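Local coordinates for phosphoprotein (PDB 3T4R), which probably serves as a non-catalytic polymerase cofactor, stabilising the viral RNA polymerase on its nucleoprotein-RNA template and keeping soluble nucleoprotein off non-genomic RNA, at residues 10-14 with 15-19; 58-61 with 62-65. One frame throughout, in Å; residues are numbered along the deposited sequence.

How the contacts relate
Both contacts are local and lie in the C-terminal domain of the phosphoprotein, a small helical bundle. Contact 1 closes helix 4-14 and leads toward helix 19-22; contact 2 is one turn-to-turn step within the long helix 50-72. Their centres are about 15 Å apart, on opposite sides of the centre of the chain, yet their side chains meet, chiefly at Ile58. Its CD1 lies 3.4 Å from Leu15 CD1, while its CG2 lies 3.5 Å from Trp17 CH2. The helix end at 10-19 is thus packed against the start of contact 2. A bound magnesium ion stands about 13 Å from the side chains of Leu11 and Asn61 and takes part in neither contact.

Contact 1 of 2, residues 10-14 with 15-19; sequences KLLAD and LDWEI
Leu11 and Leu15 pack at the closing turn of helix 4-14, where CD2 of Leu11 reaches CG of Leu15 at 3.7 Å. The backbone joins the same two residues: Leu15 N donates to Leu11 O over 2.8 Å. With chi1 at -65°, CG of Leu15 sits beside its own N and 3.3 Å from Leu11 O. Next along, Leu12 CD2 lies over one face of the Trp17 indole, offset toward the rim and 4.1 Å from CE3, while Leu12 O sits at the ring's edge. Ile58 and Ile54 of helix 50-72 extend this buried apolar side.

The other side is more open to solvent and makes fewer contacts: a single methyl pair, Ala13 CB to CD1 of exposed Ile19 at 3.7 Å, and a water that donates to Ala13 O. Exposed Asp16 turns away from the helix, its carboxylate forming a salt bridge with Lys51.

Two backbone bonds define the ending. Trp17 N donates to Leu12 O (3.0 Å, 147° at the hydrogen), and Asp16 N donates to Ala13 O at 3.0 Å from well above the carbonyl plane. With Asp16 at positive phi (83°) as the C-prime residue, these bonds mark a Schellman motif terminating the helix.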
loop_
_atom_site.group_PDB
_atom_site.type_symbol
_atom_site.label_atom_id
_atom_site.label_comp_id
_atom_site.label_asym_id
_atom_site.label_seq_id
_atom_site.Cartn_x
_atom_site.Cartn_y
_atom_site.Cartn_z
ATOM N N LYS A 10 7.656 4.053 -1.218
ATOM C CA LYS A 10 7.915 4.587 -2.551
ATOM C C LYS A 10 6.866 4.030 -3.494
ATOM O O LYS A 10 6.435 4.749 -4.345
ATOM C CB LYS A 10 9.314 4.146 -3.026
ATOM C CG LYS A 10 9.702 4.679 -4.353
ATOM C CD LYS A 10 10.940 4.054 -5.028
ATOM C CE LYS A 10 12.205 4.302 -4.264
ATOM N NZ LYS A 10 13.432 3.818 -4.996
ATOM N N LEU A 11 6.445 2.764 -3.330
ATOM C CA LEU A 11 5.398 2.223 -4.146
ATOM C C LEU A 11 4.114 2.927 -3.925
ATOM O O LEU A 11 3.421 3.262 -4.865
ATOM C CB LEU A 11 5.168 0.748 -3.826
ATOM C CG LEU A 11 4.693 -0.241 -4.872
ATOM C CD1 LEU A 11 3.848 -1.340 -4.317
ATOM C CD2 LEU A 11 4.124 0.257 -6.225
ATOM N N LEU A 12 3.743 3.114 -2.674
ATOM C CA LEU A 12 2.545 3.868 -2.346
ATOM C C LEU A 12 2.572 5.276 -3.013
ATOM O O LEU A 12 1.561 5.730 -3.515
ATOM C CB LEU A 12 2.417 4.019 -0.843
ATOM C CG LEU A 12 2.112 2.760 -0.055
ATOM C CD1 LEU A 12 2.116 2.974 1.442
ATOM C CD2 LEU A 12 0.695 2.239 -0.504
ATOM N N ALA A 13 3.703 5.982 -2.983
ATOM C CA ALA A 13 3.815 7.234 -3.750
ATOM C C ALA A 13 3.673 7.096 -5.279
ATOM O O ALA A 13 3.084 7.978 -5.919
ATOM C CB ALA A 13 5.117 7.927 -3.427
ATOM N N ASP A 14 4.249 6.021 -5.835
ATOM C CA ASP A 14 4.268 5.765 -7.258
ATOM C C ASP A 14 2.888 5.398 -7.674
ATOM O O ASP A 14 2.548 5.512 -8.839
ATOM C CB ASP A 14 5.188 4.604 -7.568
ATOM C CG ASP A 14 6.657 4.972 -7.511
ATOM O OD1 ASP A 14 7.026 6.176 -7.586
ATOM O OD2 ASP A 14 7.470 4.025 -7.430
ATOM N N LEU A 15 2.071 4.923 -6.731
ATOM C CA LEU A 15 0.671 4.611 -7.027
ATOM C C LEU A 15 -0.287 5.762 -6.678
ATOM O O LEU A 15 -1.488 5.592 -6.697
ATOM C CB LEU A 15 0.264 3.345 -6.258
ATOM C CG LEU A 15 0.973 2.062 -6.666
ATOM C CD1 LEU A 15 0.493 0.912 -5.705
ATOM C CD2 LEU A 15 0.695 1.639 -8.098
ATOM N N ASP A 16 0.270 6.938 -6.390
ATOM C CA ASP A 16 -0.484 8.201 -6.258
ATOM C C ASP A 16 -1.115 8.433 -4.923
ATOM O O ASP A 16 -1.851 9.312 -4.779
ATOM C CB ASP A 16 -1.476 8.403 -7.411
ATOM C CG ASP A 16 -0.757 8.754 -8.720
ATOM O OD1 ASP A 16 0.074 9.687 -8.757
ATOM O OD2 ASP A 16 -0.978 8.014 -9.707
ATOM N N TRP A 17 -0.724 7.686 -3.910
ATOM C CA TRP A 17 -1.111 8.023 -2.562
ATOM C C TRP A 17 -0.411 9.317 -2.220
ATOM O O TRP A 17 0.714 9.554 -2.700
ATOM C CB TRP A 17 -0.693 6.877 -1.595
ATOM C CG TRP A 17 -1.862 6.020 -1.313
ATOM C CD1 TRP A 17 -2.791 6.231 -0.364
ATOM C CD2 TRP A 17 -2.303 4.857 -2.053
ATOM N NE1 TRP A 17 -3.789 5.273 -0.435
ATOM C CE2 TRP A 17 -3.500 4.411 -1.460
ATOM C CE3 TRP A 17 -1.801 4.160 -3.143
ATOM C CZ2 TRP A 17 -4.218 3.288 -1.945
ATOM C CZ3 TRP A 17 -2.482 3.079 -3.612
ATOM C CH2 TRP A 17 -3.691 2.654 -3.033
ATOM N N GLU A 18 -1.007 10.180 -1.418
ATOM C CA GLU A 18 -0.343 11.468 -1.220
ATOM C C GLU A 18 0.764 11.187 -0.229
ATOM O O GLU A 18 0.616 10.339 0.648
ATOM C CB GLU A 18 -1.348 12.535 -0.746
ATOM C CG GLU A 18 -1.170 14.026 -1.238
ATOM C CD GLU A 18 -1.274 14.242 -2.762
ATOM O OE1 GLU A 18 -2.302 13.814 -3.328
ATOM O OE2 GLU A 18 -0.333 14.836 -3.395
ATOM N N ILE A 19 1.887 11.871 -0.393
ATOM C CA ILE A 19 3.055 11.757 0.474
ATOM C C ILE A 19 2.668 12.139 1.869
ATOM O O ILE A 19 3.121 11.507 2.816
ATOM C CB ILE A 19 4.194 12.622 -0.060
ATOM C CG1 ILE A 19 5.268 11.744 -0.686
ATOM C CG2 ILE A 19 4.931 13.326 1.030
ATOM C CD1 ILE A 19 5.042 11.402 -2.045
HETATM O O HOH W 1 1.998 10.229 -4.635
#

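Contact 2 of 2, residues 58-61 with 62-65; sequences IIEN and HIAL
The Glu60 carboxylate is the flat group that meets a side chain across this turn: its OE2 lies 3.6 Å from CD1 of Ile63, and the two side chains run side by side in the same direction. The other two flat groups turn to the rest of the bundle. The imidazole of His62 points away from 58-61, with neither face nor edge against that segment, and the side chain packs on Tyr25 and Leu33. Asn61 uses its amide ND2 to donate to Leu33 O, beside Phe32, Pro35 and Ile38.

Between the turns, Ile59 CG2 touches Ile63 CD1 at 3.7 Å, the two side chains meeting at a slant. In Ile63, chi1 of -78° sets CG1 beside its own N and over the preceding turn, which brings CG1 to 3.2 Å from Ile59 O.

Four regular backbone bonds, each from residue i+4 to residue i, carry the helix through. Ile63 N donates to Ile59 O at 2.8 Å, and His62 N reaches Ile58 O at the same length. Ala64 N to Glu60 O is the straightest at 169°, whereas Leu65 N to Asn61 O stretches to 3.2 Å.

The contact therefore gains its directionality from the backbone, and its side chains add mainly dispersion. Glu60 presents a carboxylate oxygen to a methyl, an approach that probably brings little electrostatic gain, so the pair is held together by the helix rather than by its own chemistry.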
loop_
_atom_site.group_PDB
_atom_site.type_symbol
_atom_site.label_atom_id
_atom_site.label_comp_id
_atom_site.label_asym_id
_atom_site.label_seq_id
_atom_site.Cartn_x
_atom_site.Cartn_y
_atom_site.Cartn_z
ATOM N N ILE A 58 -4.215 -2.801 -2.745
ATOM C CA ILE A 58 -3.873 -2.021 -1.560
ATOM C C ILE A 58 -5.149 -1.417 -0.900
ATOM O O ILE A 58 -5.305 -1.398 0.342
ATOM C CB ILE A 58 -2.908 -0.906 -1.953
ATOM C CG1 ILE A 58 -1.507 -1.532 -2.187
ATOM C CG2 ILE A 58 -2.725 0.113 -0.839
ATOM C CD1 ILE A 58 -0.560 -0.616 -2.858
ATOM N N ILE A 59 -6.029 -0.908 -1.729
ATOM C CA ILE A 59 -7.397 -0.431 -1.302
ATOM C C ILE A 59 -8.184 -1.524 -0.605
ATOM O O ILE A 59 -8.719 -1.292 0.445
ATOM C CB ILE A 59 -8.238 0.140 -2.452
ATOM C CG1 ILE A 59 -7.518 1.372 -3.034
ATOM C CG2 ILE A 59 -9.604 0.571 -1.924
ATOM C CD1 ILE A 59 -8.256 2.098 -3.923
ATOM N N GLU A 60 -8.095 -2.747 -1.113
ATOM C CA GLU A 60 -8.704 -3.865 -0.413
ATOM C C GLU A 60 -8.154 -4.046 1.006
ATOM O O GLU A 60 -8.902 -4.295 1.931
ATOM C CB GLU A 60 -8.572 -5.130 -1.233
ATOM C CG GLU A 60 -9.855 -5.823 -1.429
ATOM C CD GLU A 60 -10.688 -5.195 -2.542
ATOM O OE1 GLU A 60 -10.146 -5.228 -3.715
ATOM O OE2 GLU A 60 -11.880 -4.688 -2.255
ATOM N N ASN A 61 -6.860 -3.851 1.184
ATOM C CA ASN A 61 -6.205 -4.053 2.429
ATOM C C ASN A 61 -6.545 -2.903 3.282
ATOM O O ASN A 61 -6.655 -3.037 4.451
ATOM C CB ASN A 61 -4.696 -4.057 2.234
ATOM C CG ASN A 61 -4.174 -5.335 1.583
ATOM O OD1 ASN A 61 -4.844 -6.352 1.564
ATOM N ND2 ASN A 61 -2.956 -5.280 1.076
ATOM N N HIS A 62 -6.650 -1.726 2.719
ATOM C CA HIS A 62 -6.986 -0.574 3.530
ATOM C C HIS A 62 -8.401 -0.670 4.020
ATOM O O HIS A 62 -8.687 -0.198 5.084
ATOM C CB HIS A 62 -6.792 0.705 2.730
ATOM C CG HIS A 62 -6.814 1.958 3.546
ATOM N ND1 HIS A 62 -5.930 2.999 3.300
ATOM C CD2 HIS A 62 -7.635 2.361 4.585
ATOM C CE1 HIS A 62 -6.208 3.990 4.151
ATOM N NE2 HIS A 62 -7.238 3.627 4.939
ATOM N N ILE A 63 -9.275 -1.272 3.214
ATOM C CA ILE A 63 -10.703 -1.502 3.527
ATOM C C ILE A 63 -10.763 -2.431 4.729
ATOM O O ILE A 63 -11.423 -2.127 5.695
ATOM C CB ILE A 63 -11.480 -2.133 2.289
ATOM C CG1 ILE A 63 -11.818 -1.107 1.237
ATOM C CG2 ILE A 63 -12.698 -2.902 2.689
ATOM C CD1 ILE A 63 -11.901 -1.748 -0.129
ATOM N N ALA A 64 -10.026 -3.534 4.659
ATOM C CA ALA A 64 -9.879 -4.463 5.769
ATOM C C ALA A 64 -9.510 -3.746 7.066
ATOM O O ALA A 64 -10.120 -3.999 8.086
ATOM C CB ALA A 64 -8.870 -5.562 5.441
ATOM N N LEU A 65 -8.530 -2.846 7.001
ATOM C CA LEU A 65 -7.978 -2.178 8.159
ATOM C C LEU A 65 -9.005 -1.286 8.742
ATOM O O LEU A 65 -9.214 -1.309 9.952
ATOM C CB LEU A 65 -6.814 -1.324 7.745
ATOM C CG LEU A 65 -5.692 -1.036 8.687
ATOM C CD1 LEU A 65 -5.864 -1.650 10.091
ATOM C CD2 LEU A 65 -4.462 -1.608 8.021
#